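Local coordinates for spydx (Streptococcus pyogenes, PDB 2J43), which recognises host glycogen through paired family 41 carbohydrate-binding modules, part of a surface pullulanase that probably hydrolyses alpha-1,6-glucosidic linkages in alpha-glucans, at residues W24-V29 against D82-L87; M7-L12 against I41-A46. All blocks are in the same frame, centred on the assembly; numbering follows the deposited sequence.

Following the chain from the N terminus, 7-12 comes first, then 24-29, 41-46 and finally 82-87. Interaction 2 closes a loop of 28 residues between 12 and 41, and strand 21-27, with the first segment of interaction 1, lies inside it. Interaction 1 closes a longer loop of 52 residues, which takes in 41-46. The segments alternate, so the two contacts cross instead of nesting. Interaction 1 spans the outer surface of the four-stranded antiparallel sheet, whereas interaction 2 ties that sheet to the five-stranded mixed sheet beneath. Their centres are about 15 Å apart, and they meet where Ile85 CD1 packs on Met7 CE at 3.7 Å.

Interaction 1. Residues W24-V29 against D82-L87; sequences WVWGDV and DQHISL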
ATOM      1  N   TRP A  24     -12.112 -18.578  -0.443  1.00 11.61           N
ATOM      2  CA  TRP A  24     -13.067 -18.913   0.605  1.00 11.06           C
ATOM      3  C   TRP A  24     -12.940 -17.810   1.681  1.00 10.59           C
ATOM      4  O   TRP A  24     -11.845 -17.543   2.145  1.00 10.86           O
ATOM      5  CB  TRP A  24     -12.727 -20.284   1.199  1.00  9.94           C
ATOM      6  CG  TRP A  24     -13.689 -20.710   2.272  1.00 11.05           C
ATOM      7  CD1 TRP A  24     -13.644 -20.396   3.611  1.00 12.19           C
ATOM      8  CD2 TRP A  24     -14.819 -21.553   2.086  1.00 10.57           C
ATOM      9  NE1 TRP A  24     -14.723 -20.978   4.244  1.00 11.65           N
ATOM     10  CE2 TRP A  24     -15.471 -21.680   3.329  1.00 11.50           C
ATOM     11  CE3 TRP A  24     -15.376 -22.203   0.959  1.00 10.37           C
ATOM     12  CZ2 TRP A  24     -16.641 -22.437   3.490  1.00 10.65           C
ATOM     13  CZ3 TRP A  24     -16.533 -22.956   1.111  1.00 12.84           C
ATOM     14  CH2 TRP A  24     -17.166 -23.072   2.368  1.00 12.50           C
ATOM     15  N   VAL A  25     -14.027 -17.090   1.974  1.00 10.96           N
ATOM     16  CA  VAL A  25     -13.962 -15.869   2.768  1.00 10.67           C
ATOM     17  C   VAL A  25     -14.915 -15.863   3.973  1.00 11.35           C
ATOM     18  O   VAL A  25     -15.996 -16.444   3.933  1.00 12.28           O
ATOM     19  CB  VAL A  25     -14.223 -14.614   1.898  1.00 12.66           C
ATOM     20  CG1 VAL A  25     -13.171 -14.486   0.828  1.00 12.75           C
ATOM     21  CG2 VAL A  25     -15.597 -14.681   1.239  1.00 12.77           C
ATOM     22  N   TRP A  26     -14.466 -15.202   5.024  1.00 11.78           N
ATOM     23  CA  TRP A  26     -15.283 -14.972   6.196  1.00 11.05           C
ATOM     24  C   TRP A  26     -14.929 -13.677   6.879  1.00 11.26           C
ATOM     25  O   TRP A  26     -14.129 -12.879   6.372  1.00 11.92           O
ATOM     26  CB  TRP A  26     -15.221 -16.171   7.101  1.00 12.48           C
ATOM     27  CG  TRP A  26     -13.884 -16.548   7.743  1.00  9.83           C
ATOM     28  CD1 TRP A  26     -13.550 -16.347   9.044  1.00 10.79           C
ATOM     29  CD2 TRP A  26     -12.745 -17.266   7.164  1.00  9.22           C
ATOM     30  NE1 TRP A  26     -12.309 -16.857   9.309  1.00 13.19           N
ATOM     31  CE2 TRP A  26     -11.794 -17.446   8.198  1.00 11.88           C
ATOM     32  CE3 TRP A  26     -12.442 -17.772   5.901  1.00 11.47           C
ATOM     33  CZ2 TRP A  26     -10.572 -18.089   8.005  1.00 12.27           C
ATOM     34  CZ3 TRP A  26     -11.227 -18.413   5.724  1.00 12.21           C
ATOM     35  CH2 TRP A  26     -10.311 -18.552   6.763  1.00 11.94           C
ATOM     36  N   GLY A  27     -15.521 -13.416   8.036  1.00 12.57           N
ATOM     37  CA  GLY A  27     -15.377 -12.113   8.649  1.00 12.58           C
ATOM     38  C   GLY A  27     -16.323 -11.110   8.000  1.00 13.16           C
ATOM     39  O   GLY A  27     -17.451 -11.429   7.647  1.00 15.00           O
ATOM     40  N   ASP A  28     -15.835  -9.889   7.839  1.00 12.71           N
ATOM     41  CA  ASP A  28     -16.698  -8.750   7.489  1.00 13.60           C
ATOM     42  C   ASP A  28     -16.896  -8.629   5.984  1.00 13.43           C
ATOM     43  O   ASP A  28     -16.724  -7.574   5.399  1.00 14.51           O
ATOM     44  CB  ASP A  28     -16.133  -7.453   8.093  1.00 14.34           C
ATOM     45  CG  ASP A  28     -16.128  -7.487   9.601  1.00 16.02           C
ATOM     46  OD1 ASP A  28     -17.053  -8.090  10.199  1.00 17.48           O
ATOM     47  OD2 ASP A  28     -15.227  -6.963  10.255  1.00 18.64           O
ATOM     48  N   VAL A  29     -17.267  -9.732   5.369  1.00 12.93           N
ATOM     49  CA  VAL A  29     -17.599  -9.835   3.961  1.00 13.23           C
ATOM     50  C   VAL A  29     -19.138  -9.872   3.835  1.00 13.53           C
ATOM     51  O   VAL A  29     -19.836 -10.181   4.817  1.00 15.48           O
ATOM     52  CB  VAL A  29     -16.915 -11.073   3.296  1.00 12.09           C
ATOM     53  CG1 VAL A  29     -15.422 -10.938   3.340  1.00 13.95           C
ATOM     54  CG2 VAL A  29     -17.299 -12.377   3.940  1.00 14.85           C
ATOM     55  N   ASP A  82      -5.333 -20.643   6.649  1.00 12.16           N
ATOM     56  CA  ASP A  82      -6.192 -19.512   6.935  1.00 11.46           C
ATOM     57  C   ASP A  82      -5.377 -18.231   7.093  1.00 10.90           C
ATOM     58  O   ASP A  82      -4.309 -18.263   7.717  1.00 12.82           O
ATOM     59  CB  ASP A  82      -6.914 -19.728   8.270  1.00 11.71           C
ATOM     60  CG  ASP A  82      -7.889 -20.842   8.275  1.00 12.26           C
ATOM     61  OD1 ASP A  82      -8.134 -21.575   7.302  1.00 11.21           O
ATOM     62  OD2 ASP A  82      -8.553 -21.019   9.378  1.00 13.00           O
ATOM     63  N   GLN A  83      -5.926 -17.125   6.600  1.00 10.33           N
ATOM     64  CA  GLN A  83      -5.287 -15.821   6.620  1.00 10.91           C
ATOM     65  C   GLN A  83      -6.261 -14.748   7.034  1.00 12.32           C
ATOM     66  O   GLN A  83      -7.471 -14.949   6.925  1.00 12.23           O
ATOM     67  CB  GLN A  83      -4.681 -15.529   5.231  1.00 12.11           C
ATOM     68  CG  GLN A  83      -3.782 -16.557   4.702  1.00 11.39           C
ATOM     69  CD  GLN A  83      -2.433 -16.723   5.409  1.00 12.97           C
ATOM     70  OE1 GLN A  83      -1.987 -15.825   6.126  1.00 15.52           O
ATOM     71  NE2 GLN A  83      -1.785 -17.890   5.189  1.00 14.08           N
ATOM     72  N   HIS A  84      -5.739 -13.642   7.566  1.00 15.11           N
ATOM     73  CA  HIS A  84      -6.545 -12.582   8.152  1.00 15.94           C
ATOM     74  C   HIS A  84      -6.023 -11.190   7.801  1.00 18.54           C
ATOM     75  O   HIS A  84      -4.827 -10.932   7.928  1.00 19.09           O
ATOM     76  CB  HIS A  84      -6.597 -12.748   9.682  1.00 17.17           C
ATOM     77  CG  HIS A  84      -6.953 -14.130  10.116  1.00 15.70           C
ATOM     78  ND1 HIS A  84      -5.997 -15.084  10.385  1.00 18.32           N
ATOM     79  CD2 HIS A  84      -8.148 -14.771  10.174  1.00 10.75           C
ATOM     80  CE1 HIS A  84      -6.606 -16.214  10.712  1.00 14.82           C
ATOM     81  NE2 HIS A  84      -7.902 -16.064  10.548  1.00 16.97           N
ATOM     82  N   ILE A  85      -6.928 -10.303   7.407  1.00 17.57           N
ATOM     83  CA  ILE A  85      -6.586  -8.964   6.990  1.00 18.14           C
ATOM     84  C   ILE A  85      -7.337  -7.993   7.899  1.00 19.02           C
ATOM     85  O   ILE A  85      -8.545  -8.059   8.015  1.00 18.34           O
ATOM     86  CB  ILE A  85      -7.020  -8.707   5.570  1.00 17.33           C
ATOM     87  CG1 ILE A  85      -6.358  -9.642   4.565  1.00 20.04           C
ATOM     88  CG2 ILE A  85      -6.783  -7.229   5.152  1.00 18.07           C
ATOM     89  CD1 ILE A  85      -7.060  -9.577   3.274  1.00 21.30           C
ATOM     90  N   SER A  86      -6.590  -7.106   8.542  1.00 20.70           N
ATOM     91  CA  SER A  86      -7.152  -5.961   9.251  1.00 22.24           C
ATOM     92  C   SER A  86      -7.441  -4.854   8.261  1.00 21.47           C
ATOM     93  O   SER A  86      -6.550  -4.431   7.505  1.00 22.06           O
ATOM     94  CB  SER A  86      -6.121  -5.436  10.242  1.00 23.64           C
ATOM     95  OG  SER A  86      -6.024  -6.325  11.334  1.00 29.09           O
ATOM     96  N   LEU A  87      -8.676  -4.376   8.240  1.00 20.00           N
ATOM     97  CA  LEU A  87      -9.017  -3.219   7.413  1.00 19.69           C
ATOM     98  C   LEU A  87      -8.668  -1.999   8.235  1.00 20.42           C
ATOM     99  O   LEU A  87      -9.202  -1.842   9.325  1.00 20.17           O
ATOM    100  CB  LEU A  87     -10.499  -3.228   7.028  1.00 19.52           C
ATOM    101  CG  LEU A  87     -10.873  -4.420   6.137  1.00 19.31           C
ATOM    102  CD1 LEU A  87     -12.375  -4.418   5.858  1.00 20.36           C
ATOM    103  CD2 LEU A  87     -10.066  -4.395   4.854  1.00 19.61           C
TER
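The aromatic surface of the first family 41 module contains the pairing of Trp26 with Asp82. It spans the four-stranded antiparallel sheet, from strand 21-27 to the residue just ahead of edge strand 83-86. Strand 66-73 runs between them, so the backbones do not pair directly and the indole does the bridging. CG of Trp26 sits between its backbone N and carbonyl carbon (chi1 64°), which sends the indole across strand 66-73, touching Ser68, with its benzene half toward Asp82. At the outer rim of the ring Trp26 CH2 comes 3.7 Å from Asp82 CG. Asp82 CB lies in the ring plane at the indole edge, 3.9 Å from Trp26 CH2. The carboxylate plane is turned 71° from the ring, and the two side chains cross almost perpendicularly. Its oxygens divide between neighbouring ring carbons, Asp82 OD2 lying 3.8 Å from Trp26 CZ2 and Asp82 OD1 3.8 Å from Trp26 CH2. This is van der Waals contact; the polar hold on Asp82 comes from Asn78, whose ND2 is hydrogen-bonded to OD1. Family 41 modules bind alpha-glucans largely through exposed aromatic side chains, and Trp24 and Trp26 probably belong to such a surface. His84 adds a lesser, oblique contact to the indole from the same side of the sheet. Trp26 CZ3 meets Trp24 at the edge of its ring, 3.8 Å from Trp24 CD1, and Trp36 in turn makes an edge-to-face contact with Trp24.

Interaction 2. Residues M7-L12 against I41-A46; sequences MHFKTL and ITMTKA
Phe9 presents its ring to the terminal methyl of Met43, a selenomethionine, and the methyl approaches the CD2–CE2 bond obliquely. CE of Met43 is 4.1 Å from Phe9 CD2 and equally far from Phe9 CE2, while the two side chains cross at about a right angle. The other flat group of segment 7-12, the imidazole of His8, takes no part in this contact and stacks on Trp96. Leu12 completes the grip on the methyl: its CD2 and Met43 CE meet tip to tip at 3.8 Å. The Met43 chain turns back at the CG–SE bond (chi3 64°), which brings CE to both partners at once. Ile71 of strand 66-73, in the same sheet as strand 41-42, touches Phe9, Leu12 and Met43 alike. Met43 opens a short 3-10 segment directly after strand 41-42, held by bonds from Lys45 N to Thr42 O (3.1 Å) and from Ala46 N to Met43 O (3.1 Å). Strand 4-9 belongs to the mixed sheet and strand 41-42 to the antiparallel one. Apolar side chains meeting between two facing sheets, here from the ends of strands 4-9 and 41-42 and the residues just beyond them, are typical of the core of a beta-sandwich, the fold of family 41 carbohydrate-binding modules.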
HETATM    1  N   MSE A   7      -8.596  -7.677  -3.888  1.00 13.66           N
HETATM    2  CA  MSE A   7      -7.520  -8.504  -3.403  1.00 13.18           C
HETATM    3  C   MSE A   7      -6.562  -8.847  -4.531  1.00 14.83           C
HETATM    4  O   MSE A   7      -6.932  -9.473  -5.484  1.00 14.28           O
HETATM    5  CB  MSE A   7      -8.066  -9.765  -2.752  1.00 13.76           C
HETATM    6  CG  MSE A   7      -8.985  -9.462  -1.611  1.00 12.78           C
HETATM    7 SE   MSE A   7      -9.330 -11.078  -0.541  1.00 24.85          SE
HETATM    8  CE  MSE A   7      -7.575 -11.437   0.072  1.00 21.40           C
ATOM      9  N   HIS A   8      -5.336  -8.385  -4.381  1.00 14.13           N
ATOM     10  CA  HIS A   8      -4.255  -8.671  -5.297  1.00 15.00           C
ATOM     11  C   HIS A   8      -3.403  -9.814  -4.771  1.00 15.80           C
ATOM     12  O   HIS A   8      -2.848  -9.746  -3.656  1.00 16.88           O
ATOM     13  CB  HIS A   8      -3.363  -7.449  -5.447  1.00 15.68           C
ATOM     14  CG  HIS A   8      -3.991  -6.319  -6.173  1.00 15.97           C
ATOM     15  ND1 HIS A   8      -4.532  -5.211  -5.550  1.00 20.54           N
ATOM     16  CD2 HIS A   8      -4.080  -6.080  -7.511  1.00 13.45           C
ATOM     17  CE1 HIS A   8      -4.953  -4.368  -6.479  1.00 13.87           C
ATOM     18  NE2 HIS A   8      -4.704  -4.883  -7.666  1.00 21.10           N
ATOM     19  N   PHE A   9      -3.274 -10.883  -5.554  1.00 15.22           N
ATOM     20  CA  PHE A   9      -2.426 -11.988  -5.173  1.00 14.49           C
ATOM     21  C   PHE A   9      -1.182 -11.998  -6.097  1.00 14.78           C
ATOM     22  O   PHE A   9      -1.319 -11.973  -7.328  1.00 16.07           O
ATOM     23  CB  PHE A   9      -3.176 -13.320  -5.299  1.00 14.83           C
ATOM     24  CG  PHE A   9      -4.344 -13.429  -4.384  1.00 15.06           C
ATOM     25  CD1 PHE A   9      -4.148 -13.868  -3.099  1.00 17.47           C
ATOM     26  CD2 PHE A   9      -5.597 -13.074  -4.799  1.00 16.19           C
ATOM     27  CE1 PHE A   9      -5.219 -13.962  -2.209  1.00 18.89           C
ATOM     28  CE2 PHE A   9      -6.676 -13.183  -3.886  1.00 18.43           C
ATOM     29  CZ  PHE A   9      -6.440 -13.610  -2.634  1.00 15.95           C
ATOM     30  N   LYS A  10      -0.010 -12.080  -5.504  1.00 15.32           N
ATOM     31  CA  LYS A  10       1.252 -12.168  -6.259  1.00 16.77           C
ATOM     32  C   LYS A  10       1.403 -13.505  -6.988  1.00 16.83           C
ATOM     33  O   LYS A  10       1.724 -13.571  -8.209  1.00 17.49           O
ATOM     34  CB  LYS A  10       2.429 -12.041  -5.326  1.00 17.45           C
ATOM     35  CG  LYS A  10       3.819 -11.961  -6.052  1.00 22.51           C
ATOM     36  CD  LYS A  10       4.116 -10.509  -6.443  1.00 28.81           C
ATOM     37  CE  LYS A  10       4.654 -10.351  -7.876  1.00 31.31           C
ATOM     38  NZ  LYS A  10       4.395  -9.021  -8.496  1.00 26.00           N
ATOM     39  N   THR A  11       1.185 -14.570  -6.235  1.00 17.73           N
ATOM     40  CA  THR A  11       1.368 -15.926  -6.745  1.00 18.19           C
ATOM     41  C   THR A  11       0.328 -16.890  -6.192  1.00 19.10           C
ATOM     42  O   THR A  11       0.291 -17.110  -4.969  1.00 20.91           O
ATOM     43  CB  THR A  11       2.734 -16.482  -6.318  1.00 20.10           C
ATOM     44  OG1 THR A  11       3.791 -15.547  -6.636  1.00 21.57           O
ATOM     45  CG2 THR A  11       3.077 -17.726  -7.117  1.00 21.06           C
ATOM     46  N   LEU A  12      -0.397 -17.548  -7.075  1.00 15.86           N
ATOM     47  CA  LEU A  12      -1.365 -18.529  -6.651  1.00 15.51           C
ATOM     48  C   LEU A  12      -0.710 -19.883  -6.506  1.00 14.88           C
ATOM     49  O   LEU A  12       0.415 -20.049  -7.010  1.00 14.46           O
ATOM     50  CB  LEU A  12      -2.492 -18.576  -7.690  1.00 15.65           C
ATOM     51  CG  LEU A  12      -3.257 -17.242  -7.882  1.00 16.80           C
ATOM     52  CD1 LEU A  12      -4.308 -17.407  -8.974  1.00 16.78           C
ATOM     53  CD2 LEU A  12      -3.872 -16.774  -6.611  1.00 18.50           C
ATOM     54  N   ILE A  41     -15.519 -18.483  -3.798  1.00 10.80           N
ATOM     55  CA  ILE A  41     -15.528 -17.663  -5.012  1.00 10.87           C
ATOM     56  C   ILE A  41     -14.653 -18.365  -5.987  1.00 10.49           C
ATOM     57  O   ILE A  41     -13.520 -18.642  -5.686  1.00 13.67           O
ATOM     58  CB  ILE A  41     -15.026 -16.250  -4.767  1.00 11.29           C
ATOM     59  CG1 ILE A  41     -15.841 -15.539  -3.661  1.00 10.43           C
ATOM     60  CG2 ILE A  41     -15.051 -15.455  -6.087  1.00 11.78           C
ATOM     61  CD1 ILE A  41     -15.170 -14.354  -3.093  1.00 12.64           C
ATOM     62  N   THR A  42     -15.167 -18.654  -7.193  1.00 10.49           N
ATOM     63  CA  THR A  42     -14.273 -19.290  -8.183  1.00  9.89           C
ATOM     64  C   THR A  42     -13.196 -18.336  -8.689  1.00  9.42           C
ATOM     65  O   THR A  42     -13.532 -17.266  -9.145  1.00 10.56           O
ATOM     66  CB  THR A  42     -15.049 -19.891  -9.352  1.00 10.80           C
ATOM     67  OG1 THR A  42     -14.116 -20.287 -10.374  1.00 10.62           O
ATOM     68  CG2 THR A  42     -16.006 -18.934 -10.026  1.00 10.76           C
HETATM   69  N   MSE A  43     -11.940 -18.740  -8.659  1.00 10.38           N
HETATM   70  CA  MSE A  43     -10.888 -17.842  -9.081  1.00  6.77           C
HETATM   71  C   MSE A  43     -10.772 -17.706 -10.609  1.00  9.66           C
HETATM   72  O   MSE A  43      -9.973 -16.951 -11.107  1.00 11.22           O
HETATM   73  CB  MSE A  43      -9.561 -18.194  -8.417  1.00  5.97           C
HETATM   74  CG  MSE A  43      -9.728 -18.260  -6.927  1.00  5.09           C
HETATM   75 SE   MSE A  43      -7.979 -18.075  -5.986  1.00  9.83          SE
HETATM   76  CE  MSE A  43      -7.588 -16.148  -6.604  1.00 11.23           C
ATOM     77  N   THR A  44     -11.619 -18.413 -11.340  1.00 10.68           N
ATOM     78  CA  THR A  44     -11.865 -18.021 -12.738  1.00 11.78           C
ATOM     79  C   THR A  44     -12.302 -16.586 -12.913  1.00 12.55           C
ATOM     80  O   THR A  44     -12.042 -16.003 -13.971  1.00 13.10           O
ATOM     81  CB  THR A  44     -12.891 -18.934 -13.453  1.00 11.69           C
ATOM     82  OG1 THR A  44     -14.159 -18.911 -12.828  1.00 11.51           O
ATOM     83  CG2 THR A  44     -12.456 -20.380 -13.484  1.00 11.83           C
ATOM     84  N   LYS A  45     -12.930 -15.988 -11.891  1.00 12.81           N
ATOM     85  CA  LYS A  45     -13.361 -14.596 -11.898  1.00 14.61           C
ATOM     86  C   LYS A  45     -12.219 -13.591 -11.685  1.00 14.39           C
ATOM     87  O   LYS A  45     -12.417 -12.388 -11.875  1.00 16.14           O
ATOM     88  CB  LYS A  45     -14.523 -14.395 -10.924  1.00 14.21           C
ATOM     89  CG  LYS A  45     -15.800 -15.161 -11.356  1.00 14.40           C
ATOM     90  CD  LYS A  45     -16.863 -15.207 -10.243  1.00 16.69           C
ATOM     91  CE  LYS A  45     -18.131 -15.948 -10.611  1.00 16.01           C
ATOM     92  NZ  LYS A  45     -19.118 -16.048  -9.480  1.00 17.55           N
ATOM     93  N   ALA A  46     -11.051 -14.093 -11.280  1.00 13.56           N
ATOM     94  CA  ALA A  46      -9.852 -13.276 -11.107  1.00 15.66           C
ATOM     95  C   ALA A  46      -9.350 -12.806 -12.448  1.00 17.20           C
ATOM     96  O   ALA A  46      -9.570 -13.448 -13.459  1.00 17.02           O
ATOM     97  CB  ALA A  46      -8.776 -14.046 -10.362  1.00 16.06           C
TER